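Local coordinates for protein 4-alpha-glucanotransferase (Corynebacterium glutamicum, PDB 5B68) that belongs to the amylomaltases, carbohydrate-active enzymes that carry an N-terminal beta-sandwich domain and a TIM-barrel domain, at residues Arg40-Asn45 against Val404-Ala409; Pro237-Phe242 against Gly395-Asn400; Leu387-His392 against Gln423-Pro428; Gln427-Pro432 against Leu468-Arg473. One frame throughout, in Å; residues are numbered along the deposited sequence.

Contact 1 of 4, residues Arg40-Asn45 against Val404-Ala409; sequences RALGVN and VLAPDA. With SO4 (sulfate ion), chain G.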
loop_
_atom_site.group_PDB
_atom_site.type_symbol
_atom_site.label_atom_id
_atom_site.label_comp_id
_atom_site.label_asym_id
_atom_site.label_seq_id
_atom_site.Cartn_x
_atom_site.Cartn_y
_atom_site.Cartn_z
ATOM N N ARG A 40 15.415 15.856 -15.651
ATOM C CA ARG A 40 16.077 14.809 -16.438
ATOM C C ARG A 40 15.588 13.406 -16.096
ATOM O O ARG A 40 15.320 12.598 -17.034
ATOM C CB ARG A 40 17.585 14.919 -16.259
ATOM C CG ARG A 40 18.231 16.096 -16.989
ATOM C CD ARG A 40 19.742 16.269 -16.675
ATOM N NE ARG A 40 20.478 15.024 -16.842
ATOM C CZ ARG A 40 20.664 14.368 -17.998
ATOM N NH1 ARG A 40 21.353 13.227 -17.983
ATOM N NH2 ARG A 40 20.177 14.800 -19.168
ATOM N N ALA A 41 15.320 13.165 -14.792
ATOM C CA ALA A 41 14.708 11.898 -14.365
ATOM C C ALA A 41 13.320 11.717 -14.998
ATOM O O ALA A 41 12.871 10.610 -15.255
ATOM C CB ALA A 41 14.652 11.863 -12.842
ATOM N N LEU A 42 12.638 12.824 -15.273
ATOM C CA LEU A 42 11.320 12.764 -15.973
ATOM C C LEU A 42 11.472 12.707 -17.473
ATOM O O LEU A 42 10.471 12.799 -18.194
ATOM C CB LEU A 42 10.483 13.977 -15.553
ATOM C CG LEU A 42 10.055 14.007 -14.099
ATOM C CD1 LEU A 42 9.322 15.316 -13.848
ATOM C CD2 LEU A 42 9.278 12.784 -13.634
ATOM N N GLY A 43 12.693 12.555 -17.977
ATOM C CA GLY A 43 12.925 12.441 -19.405
ATOM C C GLY A 43 13.134 13.785 -20.143
ATOM O O GLY A 43 13.187 13.805 -21.372
ATOM N N VAL A 44 13.313 14.897 -19.415
ATOM C CA VAL A 44 13.524 16.149 -20.071
ATOM C C VAL A 44 14.994 16.204 -20.520
ATOM O O VAL A 44 15.911 15.997 -19.709
ATOM C CB VAL A 44 13.137 17.352 -19.198
ATOM C CG1 VAL A 44 13.335 18.639 -19.971
ATOM C CG2 VAL A 44 11.650 17.240 -18.700
ATOM N N ASN A 45 15.188 16.416 -21.810
ATOM C CA ASN A 45 16.527 16.503 -22.395
ATOM C C ASN A 45 17.216 17.878 -22.080
ATOM O O ASN A 45 17.015 18.855 -22.784
ATOM C CB ASN A 45 16.390 16.248 -23.894
ATOM C CG ASN A 45 17.726 16.213 -24.614
ATOM O OD1 ASN A 45 18.770 16.360 -24.011
ATOM N ND2 ASN A 45 17.680 16.006 -25.925
ATOM N N VAL A 404 6.636 3.451 -17.215
ATOM C CA VAL A 404 5.808 4.343 -16.449
ATOM C C VAL A 404 6.457 4.762 -15.103
ATOM O O VAL A 404 5.766 5.295 -14.257
ATOM C CB VAL A 404 4.384 3.788 -16.220
ATOM C CG1 VAL A 404 3.613 3.628 -17.535
ATOM C CG2 VAL A 404 4.357 2.490 -15.429
ATOM N N LEU A 405 7.772 4.596 -14.976
ATOM C CA LEU A 405 8.518 5.021 -13.761
ATOM C C LEU A 405 9.507 6.082 -14.094
ATOM O O LEU A 405 9.821 6.318 -15.274
ATOM C CB LEU A 405 9.244 3.793 -13.168
ATOM C CG LEU A 405 8.311 2.716 -12.640
ATOM C CD1 LEU A 405 9.060 1.406 -12.399
ATOM C CD2 LEU A 405 7.565 3.159 -11.407
ATOM N N ALA A 406 10.059 6.728 -13.082
ATOM C CA ALA A 406 11.169 7.653 -13.238
ATOM C C ALA A 406 12.300 7.116 -12.346
ATOM O O ALA A 406 12.501 7.627 -11.238
ATOM C CB ALA A 406 10.740 9.065 -12.823
ATOM N N PRO A 407 13.027 6.068 -12.811
ATOM C CA PRO A 407 13.953 5.395 -11.913
ATOM C C PRO A 407 15.193 6.194 -11.457
ATOM O O PRO A 407 15.801 5.811 -10.458
ATOM C CB PRO A 407 14.360 4.111 -12.721
ATOM C CG PRO A 407 14.116 4.475 -14.137
ATOM C CD PRO A 407 12.894 5.334 -14.094
ATOM N N ASP A 408 15.506 7.331 -12.079
ATOM C CA ASP A 408 16.615 8.149 -11.566
ATOM C C ASP A 408 16.233 9.031 -10.407
ATOM O O ASP A 408 17.051 9.798 -9.922
ATOM C CB ASP A 408 17.217 8.943 -12.709
ATOM C CG ASP A 408 17.978 8.055 -13.722
ATOM O OD1 ASP A 408 18.257 6.903 -13.443
ATOM O OD2 ASP A 408 18.351 8.545 -14.785
ATOM N N ALA A 409 14.985 8.941 -9.947
ATOM C CA ALA A 409 14.552 9.593 -8.718
ATOM C C ALA A 409 14.242 8.473 -7.715
ATOM O O ALA A 409 13.928 7.303 -8.079
ATOM C CB ALA A 409 13.297 10.467 -8.953
HETATM S S SO4 G . 14.287 16.648 -27.210
HETATM O O1 SO4 G . 13.162 16.539 -26.255
HETATM O O2 SO4 G . 13.735 16.811 -28.592
HETATM O O3 SO4 G . 15.104 17.843 -26.929
HETATM O O4 SO4 G . 15.009 15.337 -27.021
HETATM O O HOH W 1 14.289 8.270 -14.518
#
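At the Schellman motif that ends helix 32-41, Ala41 and Leu42 lean on a type I beta turn running from Ala406 to Ala409. The Ala41 methyl is directed into the turn and serves two consecutive residues, its CB lying 3.9 Å from Asp408 CB and 4.3 Å from Ala409 CB. At the start of the turn the relation is reversed: Ala406 CB sits 3.6 Å from Ala41 O and also meets a leucine branch, with Leu42 CD2 4.1 Å away. The CB of Leu42 leaves its backbone facing away from the turn, but with CG anti to the carbonyl carbon (chi1 -66°) the side chain turns so that its CD2 branch returns to the Ala406 methyl. Between these two patches a water joins the backbones, donating to Ala41 O at 2.8 Å and accepting from Asp408 N at 2.9 Å. Pro407 O of the same turn is held by Arg473. Beyond the contact, Asn45 ND2 donates almost straight to O4 of a sulfate, probably from the crystallisation liquor, at 3.0 Å; Arg59, Arg67 and Gln60 also bond this ion. Gly43, with phi 89°, is the C-prime residue; Gly43 N bonds back to Arg40 O and Val44 N to Leu39 O, the paired bonds of a Schellman C-cap, here docked on a tight turn.

Contact 2 of 4, residues Pro237-Phe242 against Gly395-Asn400; sequences PTTRRF and GADAQN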
loop_
_atom_site.group_PDB
_atom_site.type_symbol
_atom_site.label_atom_id
_atom_site.label_comp_id
_atom_site.label_asym_id
_atom_site.label_seq_id
_atom_site.Cartn_x
_atom_site.Cartn_y
_atom_site.Cartn_z
ATOM N N PRO A 237 8.605 -4.517 -1.497
ATOM C CA PRO A 237 8.377 -5.714 -2.322
ATOM C C PRO A 237 8.933 -5.489 -3.715
ATOM O O PRO A 237 9.392 -4.382 -4.023
ATOM C CB PRO A 237 6.865 -5.787 -2.375
ATOM C CG PRO A 237 6.464 -4.325 -2.412
ATOM C CD PRO A 237 7.362 -3.701 -1.386
ATOM N N THR A 238 8.885 -6.521 -4.516
ATOM C CA THR A 238 9.406 -6.474 -5.925
ATOM C C THR A 238 8.319 -6.013 -6.888
ATOM O O THR A 238 8.617 -5.516 -7.993
ATOM C CB THR A 238 10.034 -7.848 -6.339
ATOM O OG1 THR A 238 11.095 -7.639 -7.311
ATOM C CG2 THR A 238 9.039 -8.776 -6.865
ATOM N N THR A 239 7.073 -6.073 -6.461
ATOM C CA THR A 239 5.924 -5.680 -7.283
ATOM C C THR A 239 4.887 -5.265 -6.244
ATOM O O THR A 239 4.980 -5.704 -5.072
ATOM C CB THR A 239 5.414 -6.855 -8.152
ATOM O OG1 THR A 239 4.230 -6.514 -8.896
ATOM C CG2 THR A 239 5.123 -8.191 -7.341
ATOM N N ARG A 240 3.914 -4.455 -6.628
ATOM C CA ARG A 240 2.747 -4.236 -5.800
ATOM C C ARG A 240 1.500 -4.970 -6.344
ATOM O O ARG A 240 0.366 -4.839 -5.827
ATOM C CB ARG A 240 2.481 -2.744 -5.642
ATOM C CG ARG A 240 3.587 -2.110 -4.850
ATOM C CD ARG A 240 3.251 -0.727 -4.443
ATOM N NE ARG A 240 3.017 0.183 -5.572
ATOM C CZ ARG A 240 2.258 1.274 -5.485
ATOM N NH1 ARG A 240 2.145 2.082 -6.559
ATOM N NH2 ARG A 240 1.616 1.580 -4.328
ATOM N N ARG A 241 1.665 -5.744 -7.387
ATOM C CA ARG A 241 0.539 -6.434 -7.966
ATOM C C ARG A 241 0.473 -7.889 -7.509
ATOM O O ARG A 241 -0.511 -8.326 -7.002
ATOM C CB ARG A 241 0.641 -6.416 -9.465
ATOM C CG ARG A 241 -0.514 -7.085 -10.175
ATOM C CD ARG A 241 -0.585 -6.896 -11.672
ATOM N NE ARG A 241 -1.532 -7.811 -12.230
ATOM C CZ ARG A 241 -1.737 -7.981 -13.539
ATOM N NH1 ARG A 241 -2.540 -8.955 -13.920
ATOM N NH2 ARG A 241 -1.119 -7.202 -14.467
ATOM N N PHE A 242 1.540 -8.617 -7.762
ATOM C CA PHE A 242 1.571 -10.028 -7.472
ATOM C C PHE A 242 1.897 -10.355 -6.029
ATOM O O PHE A 242 2.325 -9.511 -5.297
ATOM C CB PHE A 242 2.449 -10.740 -8.478
ATOM C CG PHE A 242 1.991 -10.512 -9.869
ATOM C CD1 PHE A 242 0.913 -11.189 -10.350
ATOM C CD2 PHE A 242 2.578 -9.554 -10.644
ATOM C CE1 PHE A 242 0.458 -10.958 -11.618
ATOM C CE2 PHE A 242 2.129 -9.311 -11.910
ATOM C CZ PHE A 242 1.069 -10.019 -12.395
ATOM N N GLY A 395 13.884 -4.513 -8.963
ATOM C CA GLY A 395 13.021 -5.664 -8.976
ATOM C C GLY A 395 12.130 -5.840 -10.191
ATOM O O GLY A 395 12.353 -5.216 -11.219
ATOM N N ALA A 396 11.109 -6.638 -10.045
ATOM C CA ALA A 396 10.260 -7.046 -11.167
ATOM C C ALA A 396 9.529 -5.847 -11.797
ATOM O O ALA A 396 9.586 -5.654 -13.037
ATOM C CB ALA A 396 9.275 -8.128 -10.730
ATOM N N ASP A 397 8.791 -5.070 -10.962
ATOM C CA ASP A 397 8.042 -3.930 -11.487
ATOM C C ASP A 397 9.024 -2.875 -12.045
ATOM O O ASP A 397 8.718 -2.195 -13.012
ATOM C CB ASP A 397 7.100 -3.304 -10.455
ATOM C CG ASP A 397 5.792 -4.050 -10.248
ATOM O OD1 ASP A 397 5.520 -5.112 -10.760
ATOM O OD2 ASP A 397 4.954 -3.543 -9.442
ATOM N N ALA A 398 10.192 -2.701 -11.429
ATOM C CA ALA A 398 11.183 -1.697 -11.858
ATOM C C ALA A 398 11.561 -2.001 -13.286
ATOM O O ALA A 398 11.720 -1.096 -14.068
ATOM C CB ALA A 398 12.440 -1.706 -10.950
ATOM N N GLN A 399 11.645 -3.271 -13.621
ATOM C CA GLN A 399 11.909 -3.693 -15.006
ATOM C C GLN A 399 10.649 -3.625 -15.886
ATOM O O GLN A 399 10.677 -2.964 -16.959
ATOM C CB GLN A 399 12.520 -5.117 -15.074
ATOM C CG GLN A 399 12.519 -5.696 -16.503
ATOM C CD GLN A 399 13.024 -7.118 -16.550
ATOM O OE1 GLN A 399 12.264 -8.048 -16.837
ATOM N NE2 GLN A 399 14.285 -7.306 -16.166
ATOM N N ASN A 400 9.603 -4.347 -15.494
ATOM C CA ASN A 400 8.403 -4.529 -16.322
ATOM C C ASN A 400 7.538 -3.270 -16.484
ATOM O O ASN A 400 6.825 -3.139 -17.507
ATOM C CB ASN A 400 7.554 -5.668 -15.789
ATOM C CG ASN A 400 8.247 -7.008 -15.906
ATOM O OD1 ASN A 400 8.906 -7.304 -16.918
ATOM N ND2 ASN A 400 8.052 -7.844 -14.902
HETATM O O HOH W 2 10.703 -3.599 -8.684
#
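Thr239 carries OG1 opposite its own N (chi1 176°), and Asp397 holds CG beside its backbone N (chi1 -79°), which brings hydroxyl and carboxylate together at the N-terminus of helix 396-400. Thr239 OG1 donates to Asp397 OD1 at 2.7 Å, from the syn side but well out of the carboxylate plane. The same hydroxyl accepts from Arg241 N at 3.1 Å, closing an ST turn, so its rotation is fixed from two directions. The other carboxylate oxygen, Asp397 OD2, accepts from a backbone amide, Arg240 N at 3.1 Å, which arrives from above the carboxylate plane. Thr238 serves the helix start: the N-cap residue Gly395 has no side chain, and Thr238 OG1 accepts from Ala396 N at 2.9 Å instead. The contact joins the loops that follow barrel strands 215-218 and 382-387, neighbours in the parallel sheet, while Trp330 of helix 307-338 packs on Thr238 and Ala396. Thr238 O is gripped twice, by Asp397 N at 3.0 Å in a nearly linear bond (174°) and by a water 2.9 Å from that oxygen, which accepts in turn from Ala398 N.

Contact 3 of 4, residues Leu387-His392 against Gln423-Pro428; sequences LAVGVH and QDWSQP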
loop_
_atom_site.group_PDB
_atom_site.type_symbol
_atom_site.label_atom_id
_atom_site.label_comp_id
_atom_site.label_asym_id
_atom_site.label_seq_id
_atom_site.Cartn_x
_atom_site.Cartn_y
_atom_site.Cartn_z
ATOM N N LEU A 387 -1.523 -1.720 1.155
ATOM C CA LEU A 387 -0.774 -1.416 -0.109
ATOM C C LEU A 387 0.439 -0.635 0.260
ATOM O O LEU A 387 0.339 0.493 0.744
ATOM C CB LEU A 387 -1.660 -0.616 -1.033
ATOM C CG LEU A 387 -1.086 -0.135 -2.394
ATOM C CD1 LEU A 387 -0.578 -1.313 -3.228
ATOM C CD2 LEU A 387 -2.161 0.680 -3.087
ATOM N N ALA A 388 1.620 -1.221 0.060
ATOM C CA ALA A 388 2.836 -0.535 0.221
ATOM C C ALA A 388 2.905 0.696 -0.751
ATOM O O ALA A 388 2.206 0.702 -1.776
ATOM C CB ALA A 388 3.954 -1.535 -0.063
ATOM N N VAL A 389 3.739 1.670 -0.450
ATOM C CA VAL A 389 3.894 2.879 -1.272
ATOM C C VAL A 389 4.609 2.604 -2.611
ATOM O O VAL A 389 4.421 3.319 -3.586
ATOM C CB VAL A 389 4.761 4.004 -0.604
ATOM C CG1 VAL A 389 4.411 5.317 -1.304
ATOM C CG2 VAL A 389 4.484 4.134 0.838
ATOM N N GLY A 390 5.484 1.620 -2.603
ATOM C CA GLY A 390 6.344 1.444 -3.753
ATOM C C GLY A 390 7.129 0.172 -3.717
ATOM O O GLY A 390 6.890 -0.706 -2.929
ATOM N N VAL A 391 8.046 0.074 -4.659
ATOM C CA VAL A 391 8.699 -1.222 -4.963
ATOM C C VAL A 391 10.200 -1.078 -4.875
ATOM O O VAL A 391 10.723 0.017 -4.946
ATOM C CB VAL A 391 8.319 -1.764 -6.352
ATOM C CG1 VAL A 391 6.819 -2.003 -6.480
ATOM C CG2 VAL A 391 8.827 -0.864 -7.493
ATOM N N HIS A 392 10.862 -2.219 -4.816
ATOM C CA HIS A 392 12.319 -2.306 -4.760
ATOM C C HIS A 392 12.878 -1.863 -6.122
ATOM O O HIS A 392 12.360 -2.289 -7.139
ATOM C CB HIS A 392 12.730 -3.729 -4.489
ATOM C CG HIS A 392 14.167 -3.882 -4.113
ATOM N ND1 HIS A 392 15.180 -3.720 -5.011
ATOM C CD2 HIS A 392 14.759 -4.206 -2.932
ATOM C CE1 HIS A 392 16.343 -3.939 -4.417
ATOM N NE2 HIS A 392 16.112 -4.251 -3.159
ATOM N N GLN A 423 14.323 11.078 4.928
ATOM C CA GLN A 423 14.382 9.669 4.624
ATOM C C GLN A 423 14.433 9.392 3.141
ATOM O O GLN A 423 13.855 10.105 2.357
ATOM C CB GLN A 423 13.174 8.962 5.183
ATOM C CG GLN A 423 12.938 9.193 6.647
ATOM C CD GLN A 423 11.558 8.764 7.050
ATOM O OE1 GLN A 423 10.740 9.574 7.431
ATOM N NE2 GLN A 423 11.290 7.482 6.944
ATOM N N ASP A 424 15.119 8.326 2.781
ATOM C CA ASP A 424 15.076 7.818 1.429
ATOM C C ASP A 424 14.506 6.420 1.516
ATOM O O ASP A 424 15.107 5.575 2.120
ATOM C CB ASP A 424 16.491 7.748 0.869
ATOM C CG ASP A 424 16.539 7.253 -0.569
ATOM O OD1 ASP A 424 15.488 7.126 -1.196
ATOM O OD2 ASP A 424 17.646 7.014 -1.064
ATOM N N TRP A 425 13.351 6.181 0.913
ATOM C CA TRP A 425 12.716 4.868 0.944
ATOM C C TRP A 425 13.169 3.980 -0.205
ATOM O O TRP A 425 12.900 2.808 -0.219
ATOM C CB TRP A 425 11.198 5.000 0.927
ATOM C CG TRP A 425 10.667 5.808 2.032
ATOM C CD1 TRP A 425 11.268 6.050 3.201
ATOM C CD2 TRP A 425 9.417 6.496 2.076
ATOM N NE1 TRP A 425 10.492 6.844 3.981
ATOM C CE2 TRP A 425 9.343 7.134 3.309
ATOM C CE3 TRP A 425 8.361 6.640 1.188
ATOM C CZ2 TRP A 425 8.253 7.893 3.686
ATOM C CZ3 TRP A 425 7.280 7.394 1.571
ATOM C CH2 TRP A 425 7.240 8.017 2.797
ATOM N N SER A 426 13.832 4.601 -1.165
ATOM C CA SER A 426 14.517 3.950 -2.271
ATOM C C SER A 426 13.646 3.567 -3.472
ATOM O O SER A 426 14.136 3.109 -4.464
ATOM C CB SER A 426 15.290 2.737 -1.772
ATOM O OG SER A 426 14.466 1.611 -1.746
ATOM N N GLN A 427 12.356 3.800 -3.383
ATOM C CA GLN A 427 11.451 3.369 -4.435
ATOM C C GLN A 427 11.505 4.255 -5.672
ATOM O O GLN A 427 11.631 5.444 -5.539
ATOM C CB GLN A 427 10.041 3.331 -3.879
ATOM C CG GLN A 427 9.910 2.475 -2.637
ATOM C CD GLN A 427 8.985 3.079 -1.630
ATOM O OE1 GLN A 427 8.488 4.165 -1.827
ATOM N NE2 GLN A 427 8.727 2.366 -0.561
ATOM N N PRO A 428 11.352 3.684 -6.862
ATOM C CA PRO A 428 11.211 4.549 -8.035
ATOM C C PRO A 428 9.780 5.066 -8.165
ATOM O O PRO A 428 8.845 4.287 -8.050
ATOM C CB PRO A 428 11.591 3.619 -9.192
ATOM C CG PRO A 428 11.179 2.266 -8.757
ATOM C CD PRO A 428 11.371 2.270 -7.247
HETATM O O HOH W 3 7.758 2.470 -6.426
#
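Gln427, Val391 and Val389 bury the most surface here, and the glutamine is the piece that the other two frame. Its CG stands beside the backbone N (chi1 -55°) and the chain bends at chi2 (141°), which lays the amide alongside Gly390, with Gln427 CD 3.8 Å from Gly390 CA. Gln427 OE1 reaches 3.9 Å from Val389 CB; this oxygen is buried by the contact with no polar partner in the model. Nearer the backbone, the carbonyl of Val391 faces the base of the glutamine: Gln427 CA makes a C-H...O contact with Val391 O at 3.5 Å, and Pro428 CD lies 3.3 Å from that same oxygen. Although the CB of Val391 leaves its backbone facing away, the CG2 branch comes within 4.0 Å of Pro428 CD, the two side chains meeting at about a right angle. A water ties the backbones together, accepting from Val391 N at 3.0 Å and donating to Pro428 O at 2.7 Å. At the other end Val389 CG2 approaches Trp425 CZ3 at 4.4 Å. Glycerol near Gly390 and 2-[bis-(2-hydroxy-ethyl)-amino]-2-hydroxymethyl-propane-1,3-diol near Val389, both probably from the crystallisation liquor, are consistent with a pocket wall. The loop 387-392 leaves barrel strand 382-387, where Leu387 packs on helix 441-452. Segment 423-428 begins on the outermost strand 423-424 of the antiparallel sheet, and Trp425 packs on strand 409-413 and meets His461 edge-to-face.

Contact 4 of 4, residues Gln427-Pro432 against Leu468-Arg473; sequences QPPWHP and LFVMPR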
loop_
_atom_site.group_PDB
_atom_site.type_symbol
_atom_site.label_atom_id
_atom_site.label_comp_id
_atom_site.label_asym_id
_atom_site.label_seq_id
_atom_site.Cartn_x
_atom_site.Cartn_y
_atom_site.Cartn_z
ATOM N N GLN A 427 12.356 3.800 -3.383
ATOM C CA GLN A 427 11.451 3.369 -4.435
ATOM C C GLN A 427 11.505 4.255 -5.672
ATOM O O GLN A 427 11.631 5.444 -5.539
ATOM C CB GLN A 427 10.041 3.331 -3.879
ATOM C CG GLN A 427 9.910 2.475 -2.637
ATOM C CD GLN A 427 8.985 3.079 -1.630
ATOM O OE1 GLN A 427 8.488 4.165 -1.827
ATOM N NE2 GLN A 427 8.727 2.366 -0.561
ATOM N N PRO A 428 11.352 3.684 -6.862
ATOM C CA PRO A 428 11.211 4.549 -8.035
ATOM C C PRO A 428 9.780 5.066 -8.165
ATOM O O PRO A 428 8.845 4.287 -8.050
ATOM C CB PRO A 428 11.591 3.619 -9.192
ATOM C CG PRO A 428 11.179 2.266 -8.757
ATOM C CD PRO A 428 11.371 2.270 -7.247
ATOM N N PRO A 429 9.591 6.368 -8.384
ATOM C CA PRO A 429 8.208 6.839 -8.434
ATOM C C PRO A 429 7.586 6.572 -9.777
ATOM O O PRO A 429 8.253 6.473 -10.779
ATOM C CB PRO A 429 8.354 8.322 -8.211
ATOM C CG PRO A 429 9.707 8.674 -8.742
ATOM C CD PRO A 429 10.548 7.483 -8.413
ATOM N N TRP A 430 6.271 6.651 -9.821
ATOM C CA TRP A 430 5.588 6.691 -11.090
ATOM C C TRP A 430 6.078 7.925 -11.845
ATOM O O TRP A 430 6.399 8.928 -11.260
ATOM C CB TRP A 430 4.097 6.913 -10.893
ATOM C CG TRP A 430 3.280 5.856 -10.259
ATOM C CD1 TRP A 430 2.508 5.994 -9.163
ATOM C CD2 TRP A 430 3.052 4.528 -10.735
ATOM N NE1 TRP A 430 1.841 4.838 -8.889
ATOM C CE2 TRP A 430 2.153 3.918 -9.846
ATOM C CE3 TRP A 430 3.528 3.793 -11.811
ATOM C CZ2 TRP A 430 1.729 2.614 -10.002
ATOM C CZ3 TRP A 430 3.103 2.503 -11.960
ATOM C CH2 TRP A 430 2.219 1.924 -11.061
ATOM N N HIS A 431 6.128 7.821 -13.157
ATOM C CA HIS A 431 6.287 8.974 -13.983
ATOM C C HIS A 431 4.872 9.594 -14.143
ATOM O O HIS A 431 3.979 8.913 -14.660
ATOM C CB HIS A 431 6.850 8.543 -15.361
ATOM C CG HIS A 431 7.162 9.701 -16.237
ATOM N ND1 HIS A 431 8.434 10.037 -16.646
ATOM C CD2 HIS A 431 6.358 10.685 -16.687
ATOM C CE1 HIS A 431 8.384 11.172 -17.322
ATOM N NE2 HIS A 431 7.130 11.559 -17.396
ATOM N N PRO A 432 4.651 10.840 -13.658
ATOM C CA PRO A 432 3.308 11.413 -13.697
ATOM C C PRO A 432 2.622 11.492 -15.070
ATOM O O PRO A 432 1.380 11.424 -15.106
ATOM C CB PRO A 432 3.479 12.813 -13.165
ATOM C CG PRO A 432 4.784 12.790 -12.395
ATOM C CD PRO A 432 5.620 11.680 -12.948
ATOM N N LEU A 468 4.696 13.226 -4.420
ATOM C CA LEU A 468 5.708 12.457 -3.705
ATOM C C LEU A 468 6.881 13.333 -3.510
ATOM O O LEU A 468 7.259 14.052 -4.424
ATOM C CB LEU A 468 6.143 11.228 -4.504
ATOM C CG LEU A 468 5.101 10.084 -4.504
ATOM C CD1 LEU A 468 5.516 9.017 -5.511
ATOM C CD2 LEU A 468 4.858 9.486 -3.137
ATOM N N PHE A 469 7.533 13.196 -2.385
ATOM C CA PHE A 469 8.871 13.741 -2.188
ATOM C C PHE A 469 9.889 12.818 -2.760
ATOM O O PHE A 469 9.918 11.674 -2.373
ATOM C CB PHE A 469 9.137 13.961 -0.710
ATOM C CG PHE A 469 10.358 14.758 -0.448
ATOM C CD1 PHE A 469 10.359 16.143 -0.612
ATOM C CD2 PHE A 469 11.527 14.133 -0.083
ATOM C CE1 PHE A 469 11.527 16.877 -0.401
ATOM C CE2 PHE A 469 12.696 14.859 0.120
ATOM C CZ PHE A 469 12.703 16.219 -0.028
ATOM N N VAL A 470 10.686 13.319 -3.692
ATOM C CA VAL A 470 11.687 12.537 -4.401
ATOM C C VAL A 470 13.028 13.255 -4.382
ATOM O O VAL A 470 13.076 14.500 -4.416
ATOM C CB VAL A 470 11.279 12.284 -5.898
ATOM C CG1 VAL A 470 10.037 11.423 -5.952
ATOM C CG2 VAL A 470 11.015 13.560 -6.658
ATOM N N MET A 471 14.100 12.473 -4.481
ATOM C CA MET A 471 15.439 13.009 -4.557
ATOM C C MET A 471 16.153 12.329 -5.692
ATOM O O MET A 471 15.791 11.230 -6.063
ATOM C CB MET A 471 16.148 12.743 -3.226
ATOM C CG MET A 471 16.356 11.253 -2.981
ATOM S SD MET A 471 16.417 10.828 -1.241
ATOM C CE MET A 471 14.672 11.086 -0.888
ATOM N N PRO A 472 17.130 13.009 -6.335
ATOM C CA PRO A 472 17.913 12.294 -7.347
ATOM C C PRO A 472 18.504 11.048 -6.704
ATOM O O PRO A 472 18.894 11.074 -5.532
ATOM C CB PRO A 472 19.008 13.297 -7.696
ATOM C CG PRO A 472 18.433 14.608 -7.384
ATOM C CD PRO A 472 17.552 14.426 -6.195
ATOM N N ARG A 473 18.528 9.960 -7.437
ATOM C CA ARG A 473 18.863 8.709 -6.831
ATOM C C ARG A 473 20.282 8.799 -6.280
ATOM O O ARG A 473 21.149 9.352 -6.909
ATOM C CB ARG A 473 18.723 7.579 -7.842
ATOM C CG ARG A 473 18.737 6.207 -7.214
ATOM C CD ARG A 473 18.112 5.169 -8.111
ATOM N NE ARG A 473 16.668 5.147 -8.002
ATOM C CZ ARG A 473 16.008 4.590 -7.004
ATOM N NH1 ARG A 473 16.662 4.009 -6.021
ATOM N NH2 ARG A 473 14.694 4.614 -6.992
#
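Pro429 makes the buried, apolar side of this contact, its ring packed against two branched side chains from one face of strand 467-472. Pro429 CB is 4.0 Å from Leu468 CD1, and the next ring carbon, Pro429 CG, is 3.9 Å from Val470 CG1. The backbones themselves stay well apart, with Pro429 CA 7.8 Å from Leu468 CA, so the gap is bridged purely by apolar side chains. Phe469, between the two in sequence, turns to the other face and meets Tyr20 and Tyr482 edge-to-face. The more open side lies at the partly exposed Arg473. Its chain starts with CG opposite the backbone N (chi1 -166°) and bends at chi3 (-83°), which carries the guanidinium back to the loop. The group turns its edge to Gln427 C, 3.5 Å from Arg473 NH2; Pro428 CB is 3.9 Å from the same Arg473 NH2. No clear hydrogen bond to 427-432 results, and the polar grip comes from neighbouring carbonyls, Pro407 O on NE and Ser426 O on NH2, with a weak bond from NH2 to Ala409 O; this gathering would suit its positive charge. Around the proline, Ala409 and Val411 of strand 409-413 also pack on Pro429, while Val470 reaches Ile38. The loop 427-432 is thus laid over the antiparallel sheet, with helix 32-41 against strand 467-472 and helix 441-452 beside Trp430.

All four contacts are largely buried. Contacts 2 and 3 are the most central: contact 2 joins the loops after barrel strands 215-218 and 382-387, whereas contact 3 closes within the excursion that follows 382-387. Pro237 O to His392 N and Arg240 NH2 to Ala388 O connect them. Contact 1, on helix 32-41, lies farthest out, with exposed Asp408 at its margin. Contacts 3 and 4 share two residues, contact 3 using the Gln427 side chain and the Pro428 ring, contact 4 mainly Pro429 against strand 467-472. Contacts 1 and 3 have no direct hydrogen bond and join their backbones through a water, contact 2 adds a water to four direct bonds, and contact 4 is chiefly apolar. Arg473 links contacts 1, 3 and 4.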